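Local coordinates for bifunctional protein PutA (Bdellovibrio bacteriovorus, PDB 5UR2), which probably oxidises proline to glutamate in two steps, joining a flavin-dependent proline dehydrogenase to an NAD+-dependent L-glutamate gamma-semialdehyde dehydrogenase, at residues V701-Y704 and I705-K709; T717-K720 and A721-L724; P958-L961 and K962-E966. All blocks are in the same frame, centred on the assembly; numbering follows the deposited sequence.

Contact 1: V701-Y704 and I705-K709; sequences VGEY and IVNHK
Glu703 and Asn707 reach for each other across one helical turn, and their flat ends meet almost at right angles, with the carboxylate and amide planes 84° apart. Asn707 ND2 donates to Glu703 OE2 over 3.1 Å, arriving from above the carboxylate plane. The bond depends on a bend in the glutamate: CG lies anti to the backbone N, and the chain then turns at chi2 (79°), which brings the carboxylate along the helix surface. Its other oxygen, OE1, is hydrogen-bonded to His725, so both oxygens are engaged.

Tyr704 and His708 form the second pair. They run side by side and point the same way, yet their rings are oblique, with centroids 5.9 Å apart. Tyr704 CE1 comes up to the edge of the imidazole, near its plane, at 3.8 Å from His708 CD2. Tyr704 OH is hydrogen-bonded to Glu536, to which His708 NE2 also makes a weak bond, while His708 ND1 pairs with Tyr710 N.

On the inward side, Ile705 puts CG1 between its backbone N and carbonyl carbon, 3.4 Å from Gly702 O, and packs onto Val663 and Ala636. Beneath these side chains run ordinary helical bonds, among them Asn707 N to Glu703 O at 2.9 Å. The helix ends at Asn707, and His708 is the first residue to leave helical backbone angles. Such i to i+4 pairing on one flank and apolar packing on the other is that of an amphipathic crossover helix, here lying against the parallel strands of the mixed sheet in the Rossmann-type NAD+-binding domain of aldehyde dehydrogenases.

Contact 2: T717-K720 and A721-L724; sequences TGSK and AVGL
Ser719 turns its hydroxyl back over the start of the helix by a chi1 of 73°, which sets OG where Val722 N can reach it. In Lys720 the first two torsions are extended and the chain bends only at chi3 (69°), whereas in Leu724 a chi1 of -60° sets CG anti to the carbonyl carbon and carries it to Lys720 O.

The first of these settings makes an N-cap. Val722 N donates to Ser719 OG over 3.2 Å in a nearly straight bond, and Val722 CG2, placed beside its own backbone N, lies 3.1 Å from the same oxygen. The methyl and the N-H thus share one side chain as their neighbour. The carbonyl of Ser719 is also engaged, accepting from Gly723 N at 3.0 Å, so that one residue anchors two successive amides of the first turn.

The other pair is looser. Lys720 and Leu724 slant across each other, Lys720 CG approaching Leu724 CD1 at 4.2 Å. Tighter is the approach of Leu724 CG to Lys720 O, 3.2 Å, alongside the straight bond of 2.9 Å from Leu724 N to that oxygen. The lysine ammonium travels on to a salt bridge with Glu900, and Leu724 packs on Val733 of the second subunit.

The Thr717-Gly718-Ser719 segment belongs to the Phe-Thr-Gly-Ser sequence known from aldehyde dehydrogenases; in relatives the helix that follows presents its N-terminal end to the NAD+ pyrophosphate, and the same is probable here. Accepting from Val722 N would leave the hydroxyl proton of Ser719 available for donation, and the positive end of the helix dipole would probably make this corner hospitable to an anion.

Contact 3: P958-L961 and K962-E966; sequences PDYL and KQYME
Tyr960 and Tyr964 are joined first by a hydrogen bond between their hydroxyls: the two OH atoms stand 2.7 Å apart, and either could be the donor. Both side chains rise from the same side of a run of short turns, with CG anti to the backbone N in Tyr960 (chi1 -175°) and anti to the carbonyl carbon in Tyr964 (chi1 -65°), which lets the rings converge at their far ends.

The aromatic contact follows from this convergence. It is an offset edge-to-face pair in which the edge of Tyr964 is directed toward the face of Tyr960, the planes inclined at 65° and the centroids 5.4 Å apart. The nearest carbons are Tyr960 CE2 and Tyr964 CE1, at 3.4 Å. Helix 646-657 supplies Ala654 as a neighbour to both rings.

Backbone bonds hold the bases of these side chains in place. Gln963 N donates to Tyr960 O at 3.1 Å and Tyr964 N to Leu961 O at 3.1 Å; Met965 N continues the i to i+3 pattern onto Lys962 O. This run of overlapping turns delivers the chain into strand 965-973, which pairs antiparallel with strand 623-638 in the aldehyde dehydrogenase part of the protein.

Apolar packing is lighter: Leu961 CG lies 4.4 Å from Met965 CE, and both side chains lean on helix 587-611.

The charges of Asp959 and Lys962 are paired across the subunit boundary. Within the chain Asp959 OD1 is 5.1 Å from Lys962 NZ, but Asp959 forms a salt bridge with Lys962 of the second subunit, and Lys962 with Asp959 of that subunit, a reciprocal pair; Asp959 OD2 is also hydrogen-bonded to Tyr627 and Tyr629 of the second subunit.

In the fold
From the N terminus, the chain first passes the N-terminal region and the proline dehydrogenase barrel before meeting contact 1, at the end of the helix leading to strand 711-717. Contact 2 opens where that strand stops and closes the turn into helix 720-730. Contact 3 comes much later, after strand 950-951, and closes a turn before strand 965-973. All three run in series and are local, so none nests within, crosses or touches another: the centres of contacts 1 and 2 lie about 15 Å apart, and the centre of contact 3 lies about 22 Å from that of contact 1 and about 21 Å from that of contact 2. Strand 623-638 pairs with both 711-717 and 965-973.

Contact 1: V701-Y704 and I705-K709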
loop_
_atom_site.group_PDB
_atom_site.type_symbol
_atom_site.label_atom_id
_atom_site.label_comp_id
_atom_site.label_asym_id
_atom_site.label_seq_id
_atom_site.Cartn_x
_atom_site.Cartn_y
_atom_site.Cartn_z
ATOM N N VAL B 701 16.365 -32.385 7.772
ATOM C CA VAL B 701 16.503 -31.586 6.556
ATOM C C VAL B 701 15.811 -30.235 6.696
ATOM O O VAL B 701 16.177 -29.273 6.009
ATOM C CB VAL B 701 15.998 -32.354 5.321
ATOM C CG1 VAL B 701 16.896 -33.561 5.042
ATOM C CG2 VAL B 701 14.539 -32.779 5.475
ATOM N N GLY B 702 14.798 -30.134 7.559
ATOM C CA GLY B 702 14.223 -28.831 7.845
ATOM C C GLY B 702 15.227 -27.914 8.513
ATOM O O GLY B 702 15.383 -26.752 8.129
ATOM N N GLU B 703 15.917 -28.428 9.535
ATOM C CA GLU B 703 17.004 -27.688 10.160
ATOM C C GLU B 703 18.068 -27.309 9.142
ATOM O O GLU B 703 18.561 -26.170 9.132
ATOM C CB GLU B 703 17.621 -28.527 11.285
ATOM C CG GLU B 703 18.721 -27.810 12.071
ATOM C CD GLU B 703 18.198 -26.819 13.102
ATOM O OE1 GLU B 703 16.965 -26.732 13.296
ATOM O OE2 GLU B 703 19.029 -26.125 13.729
ATOM N N TYR B 704 18.398 -28.235 8.245
ATOM C CA TYR B 704 19.472 -27.993 7.284
ATOM C C TYR B 704 19.135 -26.823 6.361
ATOM O O TYR B 704 19.994 -25.978 6.087
ATOM C CB TYR B 704 19.747 -29.266 6.481
ATOM C CG TYR B 704 20.986 -29.196 5.607
ATOM C CD1 TYR B 704 20.904 -28.709 4.311
ATOM C CD2 TYR B 704 22.238 -29.628 6.079
ATOM C CE1 TYR B 704 22.025 -28.632 3.504
ATOM C CE2 TYR B 704 23.379 -29.560 5.269
ATOM C CZ TYR B 704 23.250 -29.060 3.974
ATOM O OH TYR B 704 24.328 -28.970 3.129
ATOM N N ILE B 705 17.898 -26.756 5.857
ATOM C CA ILE B 705 17.593 -25.657 4.945
ATOM C C ILE B 705 17.370 -24.361 5.722
ATOM O O ILE B 705 17.628 -23.276 5.197
ATOM C CB ILE B 705 16.398 -25.983 4.025
ATOM C CG1 ILE B 705 15.100 -26.168 4.815
ATOM C CG2 ILE B 705 16.697 -27.199 3.140
ATOM C CD1 ILE B 705 13.898 -26.443 3.902
ATOM N N VAL B 706 16.933 -24.442 6.981
ATOM C CA VAL B 706 16.879 -23.244 7.818
ATOM C C VAL B 706 18.276 -22.668 7.999
ATOM O O VAL B 706 18.475 -21.449 7.924
ATOM C CB VAL B 706 16.215 -23.552 9.176
ATOM C CG1 VAL B 706 16.587 -22.494 10.224
ATOM C CG2 VAL B 706 14.698 -23.611 9.027
ATOM N N ASN B 707 19.270 -23.537 8.218
ATOM C CA ASN B 707 20.618 -23.099 8.547
ATOM C C ASN B 707 21.466 -22.745 7.337
ATOM O O ASN B 707 22.502 -22.107 7.514
ATOM C CB ASN B 707 21.364 -24.183 9.347
ATOM C CG ASN B 707 20.835 -24.327 10.769
ATOM O OD1 ASN B 707 20.366 -23.358 11.364
ATOM N ND2 ASN B 707 20.992 -25.512 11.347
ATOM N N HIS B 708 21.058 -23.119 6.126
ATOM C CA HIS B 708 21.942 -23.007 4.973
ATOM C C HIS B 708 22.268 -21.550 4.630
ATOM O O HIS B 708 21.451 -20.645 4.808
ATOM C CB HIS B 708 21.300 -23.679 3.761
ATOM C CG HIS B 708 22.272 -24.008 2.676
ATOM N ND1 HIS B 708 22.703 -23.074 1.760
ATOM C CD2 HIS B 708 22.907 -25.165 2.365
ATOM C CE1 HIS B 708 23.567 -23.640 0.933
ATOM N NE2 HIS B 708 23.707 -24.908 1.278
ATOM N N LYS B 709 23.469 -21.339 4.080
ATOM C CA LYS B 709 23.923 -19.986 3.771
ATOM C C LYS B 709 23.155 -19.355 2.610
ATOM O O LYS B 709 23.112 -18.127 2.517
ATOM C CB LYS B 709 25.426 -19.990 3.453
ATOM C CG LYS B 709 25.760 -20.746 2.173
ATOM C CD LYS B 709 27.256 -20.816 1.889
ATOM C CE LYS B 709 27.494 -21.576 0.589
ATOM N NZ LYS B 709 28.920 -21.942 0.389
#

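Contact 2: T717-K720 and A721-L724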
loop_
_atom_site.group_PDB
_atom_site.type_symbol
_atom_site.label_atom_id
_atom_site.label_comp_id
_atom_site.label_asym_id
_atom_site.label_seq_id
_atom_site.Cartn_x
_atom_site.Cartn_y
_atom_site.Cartn_z
ATOM N N THR B 717 5.197 -22.291 9.779
ATOM C CA THR B 717 3.986 -22.261 10.583
ATOM C C THR B 717 3.883 -23.559 11.363
ATOM O O THR B 717 3.917 -24.644 10.775
ATOM C CB THR B 717 2.756 -22.032 9.716
ATOM O OG1 THR B 717 2.806 -20.695 9.202
ATOM C CG2 THR B 717 1.490 -22.244 10.529
ATOM N N GLY B 718 3.778 -23.438 12.678
ATOM C CA GLY B 718 3.802 -24.591 13.559
ATOM C C GLY B 718 3.829 -24.153 15.008
ATOM O O GLY B 718 3.274 -23.105 15.367
ATOM N N SER B 719 4.505 -24.950 15.825
ATOM C CA SER B 719 4.480 -24.757 17.263
ATOM C C SER B 719 5.385 -23.606 17.685
ATOM O O SER B 719 6.327 -23.217 16.981
ATOM C CB SER B 719 4.919 -26.026 17.988
ATOM O OG SER B 719 6.311 -26.226 17.856
ATOM N N LYS B 720 5.085 -23.071 18.873
ATOM C CA LYS B 720 5.907 -22.019 19.453
ATOM C C LYS B 720 7.341 -22.502 19.642
ATOM O O LYS B 720 8.295 -21.791 19.307
ATOM C CB LYS B 720 5.317 -21.582 20.791
ATOM C CG LYS B 720 5.900 -20.292 21.341
ATOM C CD LYS B 720 5.394 -20.014 22.756
ATOM C CE LYS B 720 5.990 -21.029 23.722
ATOM N NZ LYS B 720 5.875 -20.616 25.124
ATOM N N ALA B 721 7.505 -23.725 20.150
ATOM C CA ALA B 721 8.834 -24.252 20.442
ATOM C C ALA B 721 9.706 -24.309 19.190
ATOM O O ALA B 721 10.905 -24.013 19.241
ATOM C CB ALA B 721 8.706 -25.636 21.080
ATOM N N VAL B 722 9.140 -24.746 18.067
ATOM C CA VAL B 722 9.922 -24.797 16.836
ATOM C C VAL B 722 10.178 -23.386 16.312
ATOM O O VAL B 722 11.282 -23.070 15.849
ATOM C CB VAL B 722 9.214 -25.683 15.794
ATOM C CG1 VAL B 722 10.077 -25.830 14.556
ATOM C CG2 VAL B 722 8.899 -27.046 16.395
ATOM N N GLY B 723 9.155 -22.523 16.369
ATOM C CA GLY B 723 9.293 -21.155 15.890
ATOM C C GLY B 723 10.398 -20.390 16.591
ATOM O O GLY B 723 11.179 -19.682 15.954
ATOM N N LEU B 724 10.460 -20.505 17.919
ATOM C CA LEU B 724 11.535 -19.860 18.654
ATOM C C LEU B 724 12.888 -20.440 18.262
ATOM O O LEU B 724 13.865 -19.696 18.109
ATOM C CB LEU B 724 11.304 -19.997 20.163
ATOM C CG LEU B 724 9.989 -19.358 20.627
ATOM C CD1 LEU B 724 9.870 -19.376 22.134
ATOM C CD2 LEU B 724 9.802 -17.951 20.075
#

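Contact 3: P958-L961 and K962-E966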
loop_
_atom_site.group_PDB
_atom_site.type_symbol
_atom_site.label_atom_id
_atom_site.label_comp_id
_atom_site.label_asym_id
_atom_site.label_seq_id
_atom_site.Cartn_x
_atom_site.Cartn_y
_atom_site.Cartn_z
ATOM N N PRO B 958 -2.952 -7.375 2.404
ATOM C CA PRO B 958 -2.161 -6.537 1.495
ATOM C C PRO B 958 -0.719 -6.269 1.933
ATOM O O PRO B 958 -0.003 -5.573 1.204
ATOM C CB PRO B 958 -2.974 -5.229 1.461
ATOM C CG PRO B 958 -3.614 -5.169 2.834
ATOM C CD PRO B 958 -3.912 -6.600 3.203
ATOM N N ASP B 959 -0.249 -6.787 3.075
ATOM C CA ASP B 959 1.161 -6.650 3.445
ATOM C C ASP B 959 1.949 -7.934 3.237
ATOM O O ASP B 959 3.180 -7.906 3.330
ATOM C CB ASP B 959 1.318 -6.202 4.921
ATOM C CG ASP B 959 0.725 -4.811 5.185
ATOM O OD1 ASP B 959 0.780 -3.943 4.278
ATOM O OD2 ASP B 959 0.156 -4.604 6.283
ATOM N N TYR B 960 1.280 -9.055 2.954
ATOM C CA TYR B 960 1.938 -10.354 3.102
ATOM C C TYR B 960 3.009 -10.592 2.036
ATOM O O TYR B 960 4.133 -11.000 2.356
ATOM C CB TYR B 960 0.914 -11.475 3.067
ATOM C CG TYR B 960 1.537 -12.814 3.343
ATOM C CD1 TYR B 960 1.965 -13.145 4.627
ATOM C CD2 TYR B 960 1.710 -13.736 2.337
ATOM C CE1 TYR B 960 2.541 -14.370 4.906
ATOM C CE2 TYR B 960 2.285 -14.982 2.601
ATOM C CZ TYR B 960 2.702 -15.286 3.890
ATOM O OH TYR B 960 3.280 -16.496 4.166
ATOM N N LEU B 961 2.671 -10.365 0.766
ATOM C CA LEU B 961 3.590 -10.666 -0.328
ATOM C C LEU B 961 4.907 -9.891 -0.212
ATOM O O LEU B 961 5.967 -10.413 -0.597
ATOM C CB LEU B 961 2.913 -10.361 -1.664
ATOM C CG LEU B 961 3.633 -10.845 -2.915
ATOM C CD1 LEU B 961 3.881 -12.358 -2.795
ATOM C CD2 LEU B 961 2.812 -10.491 -4.162
ATOM N N LYS B 962 4.864 -8.665 0.322
ATOM C CA LYS B 962 6.067 -7.843 0.460
ATOM C C LYS B 962 7.106 -8.451 1.398
ATOM O O LYS B 962 8.301 -8.134 1.279
ATOM C CB LYS B 962 5.691 -6.444 0.956
ATOM C CG LYS B 962 4.832 -5.642 -0.041
ATOM C CD LYS B 962 4.380 -4.341 0.594
ATOM C CE LYS B 962 3.560 -3.521 -0.355
ATOM N NZ LYS B 962 3.269 -2.177 0.204
ATOM N N GLN B 963 6.687 -9.303 2.333
ATOM C CA GLN B 963 7.639 -9.971 3.224
ATOM C C GLN B 963 8.605 -10.871 2.460
ATOM O O GLN B 963 9.678 -11.203 2.979
ATOM C CB GLN B 963 6.886 -10.801 4.264
ATOM C CG GLN B 963 6.139 -9.996 5.323
ATOM C CD GLN B 963 7.082 -9.417 6.355
ATOM O OE1 GLN B 963 7.588 -8.308 6.196
ATOM N NE2 GLN B 963 7.376 -10.199 7.393
ATOM N N TYR B 964 8.222 -11.310 1.262
ATOM C CA TYR B 964 9.060 -12.139 0.411
ATOM C C TYR B 964 9.900 -11.315 -0.557
ATOM O O TYR B 964 10.523 -11.892 -1.453
ATOM C CB TYR B 964 8.188 -13.132 -0.375
ATOM C CG TYR B 964 7.499 -14.139 0.521
ATOM C CD1 TYR B 964 6.275 -13.854 1.123
ATOM C CD2 TYR B 964 8.091 -15.368 0.779
ATOM C CE1 TYR B 964 5.649 -14.785 1.954
ATOM C CE2 TYR B 964 7.482 -16.300 1.586
ATOM C CZ TYR B 964 6.265 -16.010 2.172
ATOM O OH TYR B 964 5.701 -16.968 2.981
ATOM N N MET B 965 9.955 -9.993 -0.374
ATOM C CA MET B 965 10.606 -9.088 -1.311
ATOM C C MET B 965 11.429 -8.070 -0.531
ATOM O O MET B 965 11.378 -8.018 0.700
ATOM C CB MET B 965 9.571 -8.398 -2.234
ATOM C CG MET B 965 8.822 -9.405 -3.087
ATOM S SD MET B 965 7.723 -8.709 -4.349
ATOM C CE MET B 965 6.670 -7.685 -3.347
ATOM N N GLU B 966 12.243 -7.302 -1.265
ATOM C CA GLU B 966 12.970 -6.145 -0.777
ATOM C C GLU B 966 12.476 -4.899 -1.495
ATOM O O GLU B 966 12.334 -4.909 -2.724
ATOM C CB GLU B 966 14.498 -6.263 -0.996
ATOM C CG GLU B 966 15.217 -7.263 -0.116
ATOM C CD GLU B 966 15.248 -6.839 1.316
ATOM O OE1 GLU B 966 15.346 -5.609 1.570
ATOM O OE2 GLU B 966 15.165 -7.735 2.193
#